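Local coordinates for amino acid ABC transporter, periplasmic amino acid-binding protein (Brucella ovis, PDB 4Z9N) that binds glutathione and probably delivers it, as a periplasmic solute-binding protein, to an ABC transporter for import, at residues Ser54-Asp59 with Leu275-Asp280; Ile259-Gly264 with Thr269-Asp274. All blocks are in the same frame, centred on the assembly; numbering follows the deposited sequence.

Overall arrangement
Followed from the N terminus, helix 44-57 comes first, and its last turn waits more than two hundred residues for its partner in interaction 1, the loop 275-280. Most of the solute-binding fold lies between them. Interaction 2 falls entirely within that span: helix 257-262 ends, a short loop follows, and residues 269-274 carry on in nearly the same direction, touching the end of 259-264. The two contacts are 11 Å apart between centres and are joined where Leu277 N probably hydrogen-bonds to Gly272 O. Interaction 1 ties the loop after helix 271-274 to helix 44-57; interaction 2 ties helix 271-274 to helix 257-262, with helix 281-289 in touch with both.

Interaction 1: Ser54-Asp59 with Leu275-Asp280; sequences SAIFGD and LGLDKD
Ile56 and Leu277 bring the last turn of helix 44-57 within 6.3 Å, CA to CA, of the irregular loop 275-280. Leu277 carries the packing. Its CB points toward the helix, and with CG beside the backbone N (chi1 -51°) the isobutyl fork opens over the Ala55 carbonyl. One prong, Leu277 CD1, sits 3.6 Å from Ala55 O and 4.0 Å from Ala55 CB; the other, Leu277 CD2, meets Ile56 CG1 at 4.1 Å, near the root of that side chain. Ile56 itself heads away from the loop, to helix 11-18, and lays CG2 over the centre of the Phe57 ring, 3.7 Å above its plane.

Both pieces lie at helix ends marked by a glycine of positive phi. Gly58, whose N still bonds to Ser54 O, is the first residue to leave the helical angles of 44-57, while Gly276 closes helix 271-274 in a Schellman motif and delivers Leu277 to the contact. In this family 3 solute-binding protein the contact thus joins a helix from early in the chain to the C-terminal helical part, and helices 222-240 and 281-289 also touch Ala55.

The polar link is a water. It donates to Ala55 O at 2.7 Å and accepts from Asp278 N at 3.0 Å, bridging a helix-end carbonyl and a loop amide. A weak third bond, 3.4 Å long, runs from the same water to Asp278 OD2, whose carboxylate swings nearer the helix than its CB suggests.

Interaction 2: Ile259-Gly264 with Thr269-Asp274; sequences IKRLLG and TKIGTD
Arg261 and Ile271 meet where helix 257-262 ends in a Schellman motif and the chain continues through a short loop into helix 271-274, which runs in nearly the same direction, a helix-loop-helix connection in the C-terminal part of the protein. Gly264, with positive phi, is the C-prime residue of that motif: Gly264 N reaches Arg261 O, and Ala265 N reaches Lys260 O. The second helix starts after Lys270 at its N-cap, and its first turn is closed by Asp274 N bonding to Lys270 O at 2.8 Å.

The apolar contact is between an aliphatic stem and a methyl tip. With chi1 at -178° the Arg261 chain sets out opposite its own amide nitrogen, beside the carbonyl carbon, and Ile271 CD1 comes up against the stem, 3.5 Å from Arg261 CG and 3.9 Å from Arg261 CD. Ile271 also packs on Trp281 and on Ile93 of the second subunit. Closer to the turn, Thr269 CG2 rests 4.3 Å from Gly264 O, a looser touch.

Charge lies beyond the stem. A bend at chi3 (60°) turns the Arg261 guanidinium group away from the line of its stem; NH2 pairs with Asp258, NE bonds to the Val327 carbonyl, and NH1 forms a salt bridge with Asp149 of the second subunit. The guanidinium group is thus held by its own chain through NE and NH2 and by the second subunit through NH1.

Water supplies the polar bridge between the segments. One molecule spans the gap from the helix-end carbonyl to the threonine hydroxyl, donating to Arg261 O at 2.5 Å, a short distance whose exact length is doubtful, and lying 2.8 Å from Thr269 OG1.

Interaction 1: Ser54-Asp59 with Leu275-Asp280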
loop_
_atom_site.group_PDB
_atom_site.type_symbol
_atom_site.label_atom_id
_atom_site.label_comp_id
_atom_site.label_asym_id
_atom_site.label_seq_id
_atom_site.Cartn_x
_atom_site.Cartn_y
_atom_site.Cartn_z
ATOM N N SER D 54 -17.931 13.492 1.684
ATOM C CA SER D 54 -17.875 14.244 2.943
ATOM C C SER D 54 -16.606 15.084 3.019
ATOM O O SER D 54 -16.638 16.234 3.436
ATOM C CB SER D 54 -17.961 13.314 4.155
ATOM O OG SER D 54 -19.051 12.418 4.055
ATOM N N ALA D 55 -15.488 14.502 2.598
ATOM C CA ALA D 55 -14.225 15.232 2.530
ATOM C C ALA D 55 -14.334 16.533 1.745
ATOM O O ALA D 55 -13.698 17.533 2.078
ATOM C CB ALA D 55 -13.143 14.341 1.906
ATOM N N ILE D 56 -15.136 16.509 0.689
ATOM C CA ILE D 56 -15.197 17.615 -0.251
ATOM C C ILE D 56 -16.297 18.589 0.104
ATOM O O ILE D 56 -16.079 19.802 0.104
ATOM C CB ILE D 56 -15.395 17.102 -1.690
ATOM C CG1 ILE D 56 -14.220 16.213 -2.105
ATOM C CG2 ILE D 56 -15.576 18.261 -2.668
ATOM C CD1 ILE D 56 -14.441 15.502 -3.440
ATOM N N PHE D 57 -17.478 18.049 0.399
ATOM C CA PHE D 57 -18.681 18.863 0.556
ATOM C C PHE D 57 -19.166 18.959 1.999
ATOM O O PHE D 57 -20.044 19.761 2.294
ATOM C CB PHE D 57 -19.817 18.302 -0.316
ATOM C CG PHE D 57 -19.518 18.304 -1.786
ATOM C CD1 PHE D 57 -19.508 19.490 -2.503
ATOM C CD2 PHE D 57 -19.269 17.117 -2.459
ATOM C CE1 PHE D 57 -19.232 19.494 -3.867
ATOM C CE2 PHE D 57 -19.008 17.115 -3.822
ATOM C CZ PHE D 57 -18.984 18.301 -4.526
ATOM N N GLY D 58 -18.610 18.144 2.892
ATOM C CA GLY D 58 -19.100 18.087 4.259
ATOM C C GLY D 58 -20.507 17.519 4.363
ATOM O O GLY D 58 -21.247 17.801 5.309
ATOM N N ASP D 59 -20.874 16.712 3.372
ATOM C CA ASP D 59 -22.219 16.159 3.271
ATOM C C ASP D 59 -22.114 14.829 2.527
ATOM O O ASP D 59 -21.855 14.823 1.337
ATOM C CB ASP D 59 -23.144 17.145 2.537
ATOM C CG ASP D 59 -24.590 16.662 2.432
ATOM O OD1 ASP D 59 -24.868 15.466 2.663
ATOM O OD2 ASP D 59 -25.463 17.497 2.097
ATOM N N LEU D 275 -4.253 19.881 0.233
ATOM C CA LEU D 275 -4.968 18.790 -0.411
ATOM C C LEU D 275 -6.079 19.338 -1.315
ATOM O O LEU D 275 -6.640 18.613 -2.136
ATOM C CB LEU D 275 -5.527 17.842 0.659
ATOM C CG LEU D 275 -6.208 16.529 0.290
ATOM C CD1 LEU D 275 -5.240 15.646 -0.444
ATOM C CD2 LEU D 275 -6.741 15.853 1.555
ATOM N N GLY D 276 -6.383 20.627 -1.179
ATOM C CA GLY D 276 -7.430 21.246 -1.973
ATOM C C GLY D 276 -8.756 21.301 -1.239
ATOM O O GLY D 276 -9.782 21.687 -1.799
ATOM N N LEU D 277 -8.727 20.919 0.035
ATOM C CA LEU D 277 -9.934 20.850 0.846
ATOM C C LEU D 277 -9.858 21.869 1.978
ATOM O O LEU D 277 -8.991 22.735 1.965
ATOM C CB LEU D 277 -10.108 19.440 1.397
ATOM C CG LEU D 277 -10.027 18.317 0.362
ATOM C CD1 LEU D 277 -10.242 16.993 1.042
ATOM C CD2 LEU D 277 -11.072 18.525 -0.747
ATOM N N ASP D 278 -10.762 21.764 2.951
ATOM C CA ASP D 278 -10.773 22.674 4.095
ATOM C C ASP D 278 -9.955 22.100 5.240
ATOM O O ASP D 278 -9.606 20.928 5.221
ATOM C CB ASP D 278 -12.205 22.951 4.548
ATOM C CG ASP D 278 -13.033 23.595 3.460
ATOM O OD1 ASP D 278 -12.488 24.449 2.733
ATOM O OD2 ASP D 278 -14.218 23.245 3.330
ATOM N N LYS D 279 -9.642 22.922 6.237
ATOM C CA LYS D 279 -8.742 22.471 7.299
ATOM C C LYS D 279 -9.331 21.291 8.072
ATOM O O LYS D 279 -8.601 20.426 8.551
ATOM C CB LYS D 279 -8.414 23.619 8.258
ATOM N N ASP D 280 -10.653 21.240 8.172
ATOM C CA ASP D 280 -11.283 20.184 8.955
ATOM C C ASP D 280 -11.798 19.031 8.096
ATOM O O ASP D 280 -12.794 18.403 8.442
ATOM C CB ASP D 280 -12.432 20.768 9.797
ATOM C CG ASP D 280 -13.521 21.415 8.946
ATOM O OD1 ASP D 280 -13.288 21.657 7.745
ATOM O OD2 ASP D 280 -14.624 21.669 9.481
HETATM O O HOH W 1 -13.241 20.058 2.854
#

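Interaction 2: Ile259-Gly264 with Thr269-Asp274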
loop_
_atom_site.group_PDB
_atom_site.type_symbol
_atom_site.label_atom_id
_atom_site.label_comp_id
_atom_site.label_asym_id
_atom_site.label_seq_id
_atom_site.Cartn_x
_atom_site.Cartn_y
_atom_site.Cartn_z
ATOM N N ILE D 259 -3.517 13.774 16.896
ATOM C CA ILE D 259 -4.954 13.901 16.723
ATOM C C ILE D 259 -5.324 15.332 16.358
ATOM O O ILE D 259 -6.162 15.570 15.478
ATOM C CB ILE D 259 -5.697 13.437 17.987
ATOM C CG1 ILE D 259 -5.435 11.945 18.220
ATOM C CG2 ILE D 259 -7.183 13.715 17.877
ATOM C CD1 ILE D 259 -6.106 11.395 19.500
ATOM N N LYS D 260 -4.680 16.280 17.026
ATOM C CA LYS D 260 -4.893 17.698 16.755
ATOM C C LYS D 260 -4.572 18.010 15.290
ATOM O O LYS D 260 -5.313 18.734 14.614
ATOM C CB LYS D 260 -4.031 18.548 17.689
ATOM C CG LYS D 260 -4.173 20.049 17.469
ATOM C CD LYS D 260 -3.269 20.855 18.398
ATOM C CE LYS D 260 -3.629 20.636 19.847
ATOM N NZ LYS D 260 -2.922 21.606 20.731
ATOM N N ARG D 261 -3.468 17.446 14.805
ATOM C CA ARG D 261 -3.027 17.669 13.435
ATOM C C ARG D 261 -3.983 16.983 12.458
ATOM O O ARG D 261 -4.399 17.581 11.460
ATOM C CB ARG D 261 -1.584 17.168 13.252
ATOM C CG ARG D 261 -1.012 17.396 11.853
ATOM C CD ARG D 261 0.486 17.098 11.778
ATOM N NE ARG D 261 0.782 15.706 12.124
ATOM C CZ ARG D 261 1.365 15.326 13.260
ATOM N NH1 ARG D 261 1.745 16.238 14.151
ATOM N NH2 ARG D 261 1.591 14.036 13.496
ATOM N N LEU D 262 -4.352 15.739 12.756
ATOM C CA LEU D 262 -5.294 14.997 11.909
ATOM C C LEU D 262 -6.622 15.739 11.771
ATOM O O LEU D 262 -7.165 15.848 10.678
ATOM C CB LEU D 262 -5.558 13.597 12.478
ATOM C CG LEU D 262 -6.503 12.721 11.650
ATOM C CD1 LEU D 262 -5.875 12.376 10.287
ATOM C CD2 LEU D 262 -6.924 11.461 12.409
ATOM N N LEU D 263 -7.135 16.267 12.876
ATOM C CA LEU D 263 -8.474 16.859 12.850
ATOM C C LEU D 263 -8.467 18.353 12.511
ATOM O O LEU D 263 -9.501 19.015 12.599
ATOM C CB LEU D 263 -9.180 16.623 14.189
ATOM C CG LEU D 263 -9.352 15.129 14.471
ATOM C CD1 LEU D 263 -10.105 14.901 15.763
ATOM C CD2 LEU D 263 -10.069 14.435 13.306
ATOM N N GLY D 264 -7.314 18.872 12.098
ATOM C CA GLY D 264 -7.209 20.251 11.653
ATOM C C GLY D 264 -7.287 21.287 12.758
ATOM O O GLY D 264 -7.653 22.442 12.511
ATOM N N THR D 269 -2.039 25.162 10.363
ATOM C CA THR D 269 -1.835 23.917 9.627
ATOM C C THR D 269 -2.285 24.113 8.176
ATOM O O THR D 269 -3.212 24.882 7.897
ATOM C CB THR D 269 -2.595 22.737 10.268
ATOM O OG1 THR D 269 -2.265 21.524 9.578
ATOM C CG2 THR D 269 -4.107 22.969 10.212
ATOM N N LYS D 270 -1.622 23.422 7.253
ATOM C CA LYS D 270 -1.869 23.612 5.824
ATOM C C LYS D 270 -2.214 22.296 5.138
ATOM O O LYS D 270 -2.293 22.228 3.916
ATOM C CB LYS D 270 -0.648 24.240 5.152
ATOM N N ILE D 271 -2.426 21.257 5.931
ATOM C CA ILE D 271 -2.643 19.910 5.393
ATOM C C ILE D 271 -3.872 19.831 4.505
ATOM O O ILE D 271 -3.790 19.394 3.357
ATOM C CB ILE D 271 -2.725 18.899 6.540
ATOM C CG1 ILE D 271 -1.333 18.740 7.143
ATOM C CG2 ILE D 271 -3.296 17.560 6.058
ATOM C CD1 ILE D 271 -1.289 17.869 8.354
ATOM N N GLY D 272 -5.012 20.260 5.030
ATOM C CA GLY D 272 -6.250 20.180 4.276
ATOM C C GLY D 272 -6.219 21.053 3.046
ATOM O O GLY D 272 -6.635 20.627 1.969
ATOM N N THR D 273 -5.707 22.273 3.185
ATOM C CA THR D 273 -5.740 23.208 2.066
ATOM C C THR D 273 -4.704 22.834 0.992
ATOM O O THR D 273 -4.920 23.099 -0.198
ATOM C CB THR D 273 -5.532 24.666 2.540
ATOM O OG1 THR D 273 -4.288 24.779 3.241
ATOM C CG2 THR D 273 -6.656 25.084 3.469
ATOM N N ASP D 274 -3.603 22.198 1.392
ATOM C CA ASP D 274 -2.651 21.691 0.400
ATOM C C ASP D 274 -3.292 20.560 -0.390
ATOM O O ASP D 274 -2.932 20.315 -1.539
ATOM C CB ASP D 274 -1.348 21.199 1.045
ATOM C CG ASP D 274 -0.366 22.326 1.332
ATOM O OD1 ASP D 274 -0.621 23.484 0.929
ATOM O OD2 ASP D 274 0.679 22.043 1.950
HETATM O O HOH W 2 -4.192 19.583 9.994
#